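Local coordinates for cutm, flavoprotein of carbon monoxide dehydrogenase (Hydrogenophaga pseudoflava, PDB 1FFV) that binds FAD as the flavoprotein subunit of carbon monoxide dehydrogenase and probably passes electrons from CO oxidation on to an external acceptor, at residues K236-E241 against A278-W283; I212-T217 against L224-A229; A19-L24 against A28-G33. All coordinates share one frame; numbering follows the deposited sequence.

Interaction 1: residues K236-E241 against A278-W283; sequences KAFTKE and ALNAAW
F238 lies against W283 in an offset (parallel-displaced) stack that ties the lead-in of helix 240-252 to the last turns of helix 264-285, in the C-terminal domain of the flavoprotein. Three kinds of contact make up the 229 Å² buried here, and no hydrogen bond crosses.

The rings are nearly parallel: the F238 ring and the five-membered ring of W283 have planes 13° apart and centroids separated by 4.1 Å. In both residues CG stands anti to the backbone N (chi1 -170° for F238), and the two side chains run past each other in opposite directions.

That antiparallel overlap sets up the second kind, a reciprocal pair of CH-pi contacts. W283 CB sits over the F238 ring, 3.8 Å from its centroid, while F238 CB covers the six-membered ring of W283.

Packing completes the contact. L279 approaches the F238 ring obliquely, its O 3.6 Å from F238 CZ and its CB 4.3 Å from F238 CE1; V243 also touches F238 and L279. Next in the chain, T239 is the N-cap of helix 240-252, its OG1 bonded to A242 N. F238 CB stands 3.5 Å from the centroid of the W283 six-membered ring, only 1° off its normal.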
loop_
_atom_site.group_PDB
_atom_site.type_symbol
_atom_site.label_atom_id
_atom_site.label_comp_id
_atom_site.label_asym_id
_atom_site.label_seq_id
_atom_site.Cartn_x
_atom_site.Cartn_y
_atom_site.Cartn_z
ATOM N N LYS C 236 0.756 -64.117 44.603
ATOM C CA LYS C 236 -0.207 -64.995 43.948
ATOM C C LYS C 236 0.208 -65.251 42.500
ATOM O O LYS C 236 0.982 -64.481 41.924
ATOM C CB LYS C 236 -1.595 -64.350 43.972
ATOM C CG LYS C 236 -2.187 -64.198 45.355
ATOM C CD LYS C 236 -3.330 -63.204 45.345
ATOM C CE LYS C 236 -4.208 -63.358 46.575
ATOM N NZ LYS C 236 -5.085 -64.572 46.465
ATOM N N ALA C 237 -0.275 -66.349 41.924
ATOM C CA ALA C 237 0.035 -66.660 40.532
ATOM C C ALA C 237 -0.638 -65.602 39.650
ATOM O O ALA C 237 -1.721 -65.106 39.986
ATOM C CB ALA C 237 -0.477 -68.042 40.174
ATOM N N PHE C 238 0.015 -65.231 38.550
ATOM C CA PHE C 238 -0.556 -64.240 37.644
ATOM C C PHE C 238 -1.604 -64.910 36.757
ATOM O O PHE C 238 -1.276 -65.571 35.765
ATOM C CB PHE C 238 0.529 -63.582 36.788
ATOM C CG PHE C 238 0.044 -62.387 36.014
ATOM C CD1 PHE C 238 -0.216 -61.182 36.662
ATOM C CD2 PHE C 238 -0.177 -62.470 34.643
ATOM C CE1 PHE C 238 -0.691 -60.077 35.955
ATOM C CE2 PHE C 238 -0.652 -61.368 33.926
ATOM C CZ PHE C 238 -0.910 -60.172 34.584
ATOM N N THR C 239 -2.868 -64.744 37.136
ATOM C CA THR C 239 -3.978 -65.335 36.405
ATOM C C THR C 239 -5.015 -64.289 36.018
ATOM O O THR C 239 -5.077 -63.203 36.612
ATOM C CB THR C 239 -4.697 -66.407 37.254
ATOM O OG1 THR C 239 -5.315 -65.788 38.390
ATOM C CG2 THR C 239 -3.710 -67.469 37.730
ATOM N N LYS C 240 -5.851 -64.648 35.045
ATOM C CA LYS C 240 -6.924 -63.787 34.556
ATOM C C LYS C 240 -7.810 -63.341 35.725
ATOM O O LYS C 240 -8.156 -62.164 35.843
ATOM C CB LYS C 240 -7.758 -64.558 33.519
ATOM C CG LYS C 240 -9.117 -63.949 33.185
ATOM N N GLU C 241 -8.122 -64.281 36.611
ATOM C CA GLU C 241 -8.969 -64.017 37.770
ATOM C C GLU C 241 -8.362 -62.988 38.717
ATOM O O GLU C 241 -9.071 -62.118 39.242
ATOM C CB GLU C 241 -9.254 -65.317 38.533
ATOM C CG GLU C 241 -10.099 -66.347 37.772
ATOM C CD GLU C 241 -9.356 -67.009 36.615
ATOM O OE1 GLU C 241 -8.120 -67.188 36.717
ATOM O OE2 GLU C 241 -10.018 -67.359 35.606
ATOM N N ALA C 278 -2.525 -52.710 31.732
ATOM C CA ALA C 278 -1.233 -52.375 32.333
ATOM C C ALA C 278 -0.596 -53.602 32.984
ATOM O O ALA C 278 0.566 -53.924 32.724
ATOM C CB ALA C 278 -1.392 -51.244 33.351
ATOM N N LEU C 279 -1.373 -54.289 33.815
ATOM C CA LEU C 279 -0.899 -55.487 34.496
ATOM C C LEU C 279 -0.419 -56.523 33.482
ATOM O O LEU C 279 0.658 -57.109 33.645
ATOM C CB LEU C 279 -2.010 -56.075 35.363
ATOM C CG LEU C 279 -2.425 -55.235 36.572
ATOM C CD1 LEU C 279 -3.677 -55.810 37.200
ATOM C CD2 LEU C 279 -1.287 -55.166 37.580
ATOM N N ASN C 280 -1.198 -56.707 32.417
ATOM C CA ASN C 280 -0.862 -57.665 31.367
ATOM C C ASN C 280 0.396 -57.285 30.599
ATOM O O ASN C 280 1.237 -58.138 30.315
ATOM C CB ASN C 280 -2.039 -57.840 30.405
ATOM C CG ASN C 280 -3.043 -58.865 30.898
ATOM O OD1 ASN C 280 -4.188 -58.523 31.200
ATOM N ND2 ASN C 280 -2.621 -60.123 30.977
ATOM N N ALA C 281 0.530 -56.002 30.282
ATOM C CA ALA C 281 1.691 -55.514 29.551
ATOM C C ALA C 281 2.919 -55.562 30.450
ATOM O O ALA C 281 4.024 -55.847 29.985
ATOM C CB ALA C 281 1.446 -54.092 29.058
ATOM N N ALA C 282 2.716 -55.290 31.737
ATOM C CA ALA C 282 3.806 -55.314 32.705
ATOM C C ALA C 282 4.341 -56.731 32.869
ATOM O O ALA C 282 5.547 -56.954 32.800
ATOM C CB ALA C 282 3.340 -54.769 34.040
ATOM N N TRP C 283 3.433 -57.690 33.035
ATOM C CA TRP C 283 3.812 -59.090 33.204
ATOM C C TRP C 283 4.670 -59.554 32.036
ATOM O O TRP C 283 5.728 -60.142 32.240
ATOM C CB TRP C 283 2.566 -59.972 33.351
ATOM C CG TRP C 283 2.853 -61.456 33.524
ATOM C CD1 TRP C 283 2.668 -62.438 32.593
ATOM C CD2 TRP C 283 3.358 -62.113 34.699
ATOM N NE1 TRP C 283 3.020 -63.660 33.111
ATOM C CE2 TRP C 283 3.447 -63.489 34.402
ATOM C CE3 TRP C 283 3.739 -61.673 35.970
ATOM C CZ2 TRP C 283 3.903 -64.431 35.332
ATOM C CZ3 TRP C 283 4.192 -62.607 36.896
ATOM C CH2 TRP C 283 4.270 -63.973 36.570
#

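Interaction 2: residues I212-T217 against L224-A229; sequences IRIALT and LRAEAA. Unlike the reference sequence in segment 224-229: A226 (reference Arg), A228 (reference Gly), A229 (reference Gly).
R225 reaches along the neighbouring strand until its guanidinium meets that of R213. Its CB lies near I214 O, and CG comes closer, 3.7 Å from I214 O. With CG anti to the backbone N (chi1 178°) and the chain extended as far as NE, the side chain spans to R213: R225 NE comes near R213 CD, and R225 CZ near R213 NE. At the tip, R225 NH2 sits over one face of the R213 guanidinium, 3.3 Å from R213 CZ, but the planes, 37° apart, make no parallel stack. R213 gets there by a bend at chi2 (-24°), and its NH1 donates to I212 O at 2.9 Å, with that oxygen nearly in the guanidinium plane.

Beneath the arginines, strands 208-217 and 224-225 form an antiparallel hairpin. A215 and R225 are a non-hydrogen-bonded pair, L216 and L224 a hydrogen-bonded one. L216 N donates to L224 O (2.6 Å) and L224 N in return to L216 O (3.1 Å). A226 N extends the pairing to I214 O at 2.7 Å, just where A226 becomes the N-cap of helix 227-231. Beyond it, I214 CD1 packs on A229 CB at 3.8 Å, so the first turn of that helix folds back over the strand.

E230 OE2 is salt-bridged to R225 NH2 and in a long, weak ion pair with R213 NH1, while E230 OE1 bonds to I214 N. One carboxylate thus lies near both arginines and, with E133 on R213 and D150 on R225, probably balances their charge.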
loop_
_atom_site.group_PDB
_atom_site.type_symbol
_atom_site.label_atom_id
_atom_site.label_comp_id
_atom_site.label_asym_id
_atom_site.label_seq_id
_atom_site.Cartn_x
_atom_site.Cartn_y
_atom_site.Cartn_z
ATOM N N ILE C 212 4.612 -55.412 43.375
ATOM C CA ILE C 212 3.575 -54.733 42.607
ATOM C C ILE C 212 3.203 -53.318 43.081
ATOM O O ILE C 212 2.989 -53.073 44.269
ATOM C CB ILE C 212 2.291 -55.627 42.519
ATOM C CG1 ILE C 212 1.256 -55.015 41.568
ATOM C CG2 ILE C 212 1.699 -55.852 43.901
ATOM C CD1 ILE C 212 1.704 -54.955 40.122
ATOM N N ARG C 213 3.168 -52.391 42.125
ATOM C CA ARG C 213 2.794 -50.996 42.360
ATOM C C ARG C 213 1.765 -50.648 41.300
ATOM O O ARG C 213 2.051 -50.753 40.105
ATOM C CB ARG C 213 3.975 -50.040 42.169
ATOM C CG ARG C 213 4.792 -49.681 43.407
ATOM C CD ARG C 213 4.057 -49.818 44.724
ATOM N NE ARG C 213 5.024 -49.821 45.820
ATOM C CZ ARG C 213 5.353 -50.898 46.534
ATOM N NH1 ARG C 213 4.776 -52.069 46.288
ATOM N NH2 ARG C 213 6.326 -50.821 47.436
ATOM N N ILE C 214 0.578 -50.229 41.734
ATOM C CA ILE C 214 -0.487 -49.850 40.812
ATOM C C ILE C 214 -0.955 -48.436 41.145
ATOM O O ILE C 214 -1.300 -48.151 42.291
ATOM C CB ILE C 214 -1.700 -50.812 40.910
ATOM C CG1 ILE C 214 -1.272 -52.252 40.614
ATOM C CG2 ILE C 214 -2.786 -50.389 39.933
ATOM C CD1 ILE C 214 -2.350 -53.283 40.879
ATOM N N ALA C 215 -0.959 -47.557 40.142
ATOM C CA ALA C 215 -1.386 -46.172 40.323
ATOM C C ALA C 215 -2.340 -45.740 39.203
ATOM O O ALA C 215 -2.185 -46.143 38.044
ATOM C CB ALA C 215 -0.182 -45.246 40.413
ATOM N N LEU C 216 -3.298 -44.878 39.557
ATOM C CA LEU C 216 -4.335 -44.427 38.636
ATOM C C LEU C 216 -4.343 -42.935 38.298
ATOM O O LEU C 216 -4.335 -42.088 39.198
ATOM C CB LEU C 216 -5.695 -44.812 39.220
ATOM C CG LEU C 216 -5.851 -46.237 39.761
ATOM C CD1 LEU C 216 -7.232 -46.417 40.361
ATOM C CD2 LEU C 216 -5.608 -47.242 38.647
ATOM N N THR C 217 -4.447 -42.631 37.000
ATOM C CA THR C 217 -4.471 -41.256 36.503
ATOM C C THR C 217 -5.858 -40.746 36.109
ATOM O O THR C 217 -6.603 -41.420 35.402
ATOM C CB THR C 217 -3.556 -41.085 35.264
ATOM O OG1 THR C 217 -2.206 -41.408 35.609
ATOM C CG2 THR C 217 -3.612 -39.642 34.726
ATOM N N LEU C 224 -3.976 -41.807 42.273
ATOM C CA LEU C 224 -4.178 -42.754 43.353
ATOM C C LEU C 224 -3.384 -44.037 43.260
ATOM O O LEU C 224 -3.237 -44.619 42.181
ATOM C CB LEU C 224 -5.656 -43.142 43.443
ATOM C CG LEU C 224 -6.763 -42.100 43.593
ATOM C CD1 LEU C 224 -8.097 -42.828 43.634
ATOM C CD2 LEU C 224 -6.578 -41.267 44.861
ATOM N N ARG C 225 -2.874 -44.476 44.407
ATOM C CA ARG C 225 -2.178 -45.752 44.476
ATOM C C ARG C 225 -3.318 -46.724 44.772
ATOM O O ARG C 225 -4.268 -46.369 45.479
ATOM C CB ARG C 225 -1.174 -45.784 45.623
ATOM C CG ARG C 225 -0.473 -47.119 45.739
ATOM C CD ARG C 225 0.526 -47.133 46.868
ATOM N NE ARG C 225 1.182 -48.434 46.983
ATOM C CZ ARG C 225 1.950 -48.797 48.005
ATOM N NH1 ARG C 225 2.160 -47.955 49.011
ATOM N NH2 ARG C 225 2.516 -49.997 48.016
ATOM N N ALA C 226 -3.258 -47.924 44.206
ATOM C CA ALA C 226 -4.310 -48.911 44.436
ATOM C C ALA C 226 -3.773 -50.090 45.250
ATOM O O ALA C 226 -3.429 -51.140 44.697
ATOM C CB ALA C 226 -4.889 -49.376 43.103
ATOM N N GLU C 227 -3.698 -49.906 46.568
ATOM C CA GLU C 227 -3.179 -50.939 47.459
ATOM C C GLU C 227 -4.001 -52.215 47.526
ATOM O O GLU C 227 -3.432 -53.303 47.485
ATOM C CB GLU C 227 -2.905 -50.386 48.861
ATOM C CG GLU C 227 -1.673 -49.490 48.925
ATOM C CD GLU C 227 -1.130 -49.343 50.334
ATOM O OE1 GLU C 227 -1.177 -48.221 50.878
ATOM O OE2 GLU C 227 -0.657 -50.358 50.897
ATOM N N ALA C 228 -5.324 -52.095 47.629
ATOM C CA ALA C 228 -6.185 -53.281 47.656
ATOM C C ALA C 228 -6.012 -54.032 46.335
ATOM O O ALA C 228 -6.079 -55.262 46.293
ATOM C CB ALA C 228 -7.638 -52.892 47.848
ATOM N N ALA C 229 -5.782 -53.278 45.260
ATOM C CA ALA C 229 -5.563 -53.858 43.940
ATOM C C ALA C 229 -4.224 -54.589 43.952
ATOM O O ALA C 229 -4.093 -55.665 43.371
ATOM C CB ALA C 229 -5.575 -52.770 42.870
#

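Interaction 3: residues A19-L24 against A28-G33; sequences ALLGQL and AKLLAG. With FAD (flavin-adenine dinucleotide), chain J.
L21 lays its branched end across L30, the two side chains meeting at about a right angle, with L21 CD1 4.0 Å from L30 CD2. Both L21 methyls and its CG lie within 4.2 Å of the L30 branch. With CG anti to the carbonyl carbon (chi1 -64°), L30 sends CD2 to L21 and CD1 to the adenine of FAD.

One turn further along helix 14-24, L24 closes on the start of the strand: its CB is 3.6 Å from A28 CB, and its CD1 touches the same methyl. No hydrogen bond crosses, so these two segments meet through apolar contacts alone. I52 and H50 of strand 50-53 and V166 extend this core.

On the cofactor side, L30 CD1 lies 3.5 Å from C2A of the FAD adenine, so a single side chain bridges helix and nucleotide. K29, bent at chi2, brings NZ to 2.7 Å from FAD O3B, with a weaker bond to O2B. That ribose hydroxyl, O2B, donates to L30 O at 2.7 Å. Past the strand end, A32 N grips phosphate oxygen O1A of FAD at 3.0 Å, and G33 N bonds weakly to O1P.

A helix leading through a tight connection into a strand at the edge of a parallel sheet, followed by a loop whose backbone N-H groups bind the diphosphate, is consistent with the FAD-binding domain of the molybdopterin dehydrogenase family.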
loop_
_atom_site.group_PDB
_atom_site.type_symbol
_atom_site.label_atom_id
_atom_site.label_comp_id
_atom_site.label_asym_id
_atom_site.label_seq_id
_atom_site.Cartn_x
_atom_site.Cartn_y
_atom_site.Cartn_z
ATOM N N ALA C 19 14.510 -17.439 49.111
ATOM C CA ALA C 19 14.494 -16.135 49.765
ATOM C C ALA C 19 13.377 -15.272 49.176
ATOM O O ALA C 19 12.589 -14.681 49.917
ATOM C CB ALA C 19 15.848 -15.439 49.597
ATOM N N LEU C 20 13.312 -15.214 47.842
ATOM C CA LEU C 20 12.290 -14.437 47.135
ATOM C C LEU C 20 10.882 -14.906 47.491
ATOM O O LEU C 20 9.977 -14.085 47.665
ATOM C CB LEU C 20 12.499 -14.518 45.623
ATOM C CG LEU C 20 13.684 -13.750 45.040
ATOM C CD1 LEU C 20 13.887 -14.163 43.603
ATOM C CD2 LEU C 20 13.440 -12.243 45.132
ATOM N N LEU C 21 10.699 -16.223 47.602
ATOM C CA LEU C 21 9.402 -16.783 47.969
ATOM C C LEU C 21 8.993 -16.279 49.351
ATOM O O LEU C 21 7.837 -15.902 49.571
ATOM C CB LEU C 21 9.456 -18.311 47.984
ATOM C CG LEU C 21 9.349 -19.041 46.650
ATOM C CD1 LEU C 21 9.628 -20.513 46.856
ATOM C CD2 LEU C 21 7.962 -18.827 46.056
ATOM N N GLY C 22 9.960 -16.267 50.270
ATOM C CA GLY C 22 9.709 -15.810 51.625
ATOM C C GLY C 22 9.451 -14.318 51.691
ATOM O O GLY C 22 8.562 -13.858 52.419
ATOM N N GLN C 23 10.214 -13.566 50.904
ATOM C CA GLN C 23 10.094 -12.114 50.852
ATOM C C GLN C 23 8.807 -11.625 50.185
ATOM O O GLN C 23 8.140 -10.717 50.693
ATOM C CB GLN C 23 11.301 -11.532 50.119
ATOM C CG GLN C 23 11.245 -10.030 49.893
ATOM C CD GLN C 23 12.317 -9.555 48.928
ATOM O OE1 GLN C 23 12.074 -8.632 48.138
ATOM N NE2 GLN C 23 13.496 -10.188 48.970
ATOM N N LEU C 24 8.468 -12.231 49.045
ATOM C CA LEU C 24 7.280 -11.855 48.276
ATOM C C LEU C 24 5.985 -12.506 48.756
ATOM O O LEU C 24 4.896 -11.962 48.555
ATOM C CB LEU C 24 7.516 -12.144 46.791
ATOM C CG LEU C 24 8.746 -11.444 46.203
ATOM C CD1 LEU C 24 9.101 -12.017 44.845
ATOM C CD2 LEU C 24 8.507 -9.942 46.124
ATOM N N ALA C 28 3.702 -14.398 44.996
ATOM C CA ALA C 28 4.710 -14.872 44.062
ATOM C C ALA C 28 4.444 -16.324 43.702
ATOM O O ALA C 28 3.845 -17.069 44.480
ATOM C CB ALA C 28 6.102 -14.722 44.655
ATOM N N LYS C 29 4.905 -16.715 42.519
ATOM C CA LYS C 29 4.739 -18.075 42.018
ATOM C C LYS C 29 5.970 -18.499 41.226
ATOM O O LYS C 29 6.498 -17.728 40.425
ATOM C CB LYS C 29 3.488 -18.161 41.131
ATOM C CG LYS C 29 2.318 -18.895 41.763
ATOM C CD LYS C 29 2.688 -20.346 41.952
ATOM C CE LYS C 29 1.559 -21.161 42.513
ATOM N NZ LYS C 29 2.036 -22.555 42.663
ATOM N N LEU C 30 6.443 -19.716 41.475
ATOM C CA LEU C 30 7.613 -20.237 40.770
ATOM C C LEU C 30 7.260 -20.519 39.315
ATOM O O LEU C 30 6.215 -21.113 39.025
ATOM C CB LEU C 30 8.103 -21.522 41.438
ATOM C CG LEU C 30 8.627 -21.411 42.870
ATOM C CD1 LEU C 30 8.892 -22.791 43.446
ATOM C CD2 LEU C 30 9.894 -20.573 42.879
ATOM N N LEU C 31 8.109 -20.066 38.401
ATOM C CA LEU C 31 7.892 -20.283 36.977
ATOM C C LEU C 31 8.883 -21.343 36.507
ATOM O O LEU C 31 10.101 -21.124 36.551
ATOM C CB LEU C 31 8.159 -18.992 36.194
ATOM C CG LEU C 31 7.474 -18.702 34.850
ATOM C CD1 LEU C 31 8.321 -17.701 34.069
ATOM C CD2 LEU C 31 7.267 -19.959 34.026
ATOM N N ALA C 32 8.374 -22.500 36.090
ATOM C CA ALA C 32 9.243 -23.560 35.583
ATOM C C ALA C 32 9.072 -23.569 34.060
ATOM O O ALA C 32 9.326 -22.553 33.409
ATOM C CB ALA C 32 8.869 -24.899 36.199
ATOM N N GLY C 33 8.608 -24.680 33.493
ATOM C CA GLY C 33 8.400 -24.748 32.054
ATOM C C GLY C 33 7.298 -23.807 31.585
ATOM O O GLY C 33 7.166 -23.536 30.391
HETATM P PA FAD J . 4.739 -24.635 35.315
HETATM O O1A FAD J . 5.602 -23.571 35.857
HETATM O O2A FAD J . 3.890 -24.349 34.298
HETATM O O5B FAD J . 3.938 -25.039 36.508
HETATM C C5B FAD J . 4.579 -25.447 37.699
HETATM C C4B FAD J . 3.563 -25.356 38.830
HETATM O O4B FAD J . 4.236 -26.030 39.937
HETATM C C3B FAD J . 3.336 -23.991 39.421
HETATM O O3B FAD J . 2.328 -23.895 40.362
HETATM C C2B FAD J . 4.745 -23.700 39.892
HETATM O O2B FAD J . 4.765 -22.590 40.724
HETATM C C1B FAD J . 5.089 -24.980 40.587
HETATM N N9A FAD J . 6.430 -25.496 40.379
HETATM C C8A FAD J . 7.060 -25.733 39.184
HETATM N N7A FAD J . 8.291 -26.215 39.337
HETATM C C5A FAD J . 8.468 -26.287 40.695
HETATM C C6A FAD J . 9.592 -26.742 41.501
HETATM N N6A FAD J . 10.720 -27.182 41.013
HETATM N N1A FAD J . 9.386 -26.664 42.846
HETATM C C2A FAD J . 8.233 -26.217 43.394
HETATM N N3A FAD J . 7.156 -25.788 42.739
HETATM C C4A FAD J . 7.316 -25.848 41.384
HETATM N N1 FAD J . 0.856 -32.914 31.236
HETATM C C2 FAD J . 0.683 -34.220 31.371
HETATM O O2 FAD J . 1.065 -34.797 32.335
HETATM N N3 FAD J . 0.038 -35.011 30.390
HETATM C C4 FAD J . -0.448 -34.459 29.236
HETATM O O4 FAD J . -0.992 -35.171 28.415
HETATM C C4X FAD J . -0.272 -33.025 29.072
HETATM N N5 FAD J . -0.728 -32.431 27.966
HETATM C C5X FAD J . -0.539 -31.089 27.858
HETATM C C6 FAD J . -1.021 -30.482 26.698
HETATM C C7 FAD J . -0.886 -29.147 26.488
HETATM C C7M FAD J . -1.422 -28.519 25.225
HETATM C C8 FAD J . -0.228 -28.324 27.469
HETATM C C8M FAD J . -0.066 -26.837 27.262
HETATM C C9 FAD J . 0.269 -28.917 28.639
HETATM C C9A FAD J . 0.117 -30.284 28.832
HETATM N N10 FAD J . 0.593 -30.950 29.999
HETATM C C10 FAD J . 0.411 -32.278 30.129
HETATM C "C1'" FAD J . 1.315 -30.154 31.046
HETATM C "C2'" FAD J . 2.907 -30.068 31.180
HETATM O "O2'" FAD J . 2.877 -31.465 31.066
HETATM C "C3'" FAD J . 2.576 -29.208 32.385
HETATM O "O3'" FAD J . 3.468 -28.578 31.437
HETATM C "C4'" FAD J . 3.658 -28.775 33.351
HETATM O "O4'" FAD J . 2.507 -29.397 34.009
HETATM C "C5'" FAD J . 3.497 -27.830 34.547
HETATM O "O5'" FAD J . 5.065 -28.140 34.352
HETATM P P FAD J . 5.926 -26.920 34.015
HETATM O O1P FAD J . 7.370 -27.470 34.034
HETATM O O2P FAD J . 5.594 -26.312 32.816
HETATM O O3P FAD J . 5.676 -25.903 35.051
#

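Interactions 1 and 2 belong to one packing unit of the C-terminal domain. Their centres are 14 Å apart, and L279 joins them: its CD2 lies 3.9 Å from both I212 CD1 and I214 CD1, so helix 264-285 packs on F238 and on the hairpin strand alike. Interaction 3 stands apart in the FAD-binding domain, on the opposite side of the chain's centre, with its centre 33 Å from that of interaction 2 and 45 Å from that of interaction 1. Of the three, only interaction 3 touches the cofactor. The nearest atoms of interactions 2 and 3 are about 19 Å apart, and the A215 side chain is about 13 Å from FAD.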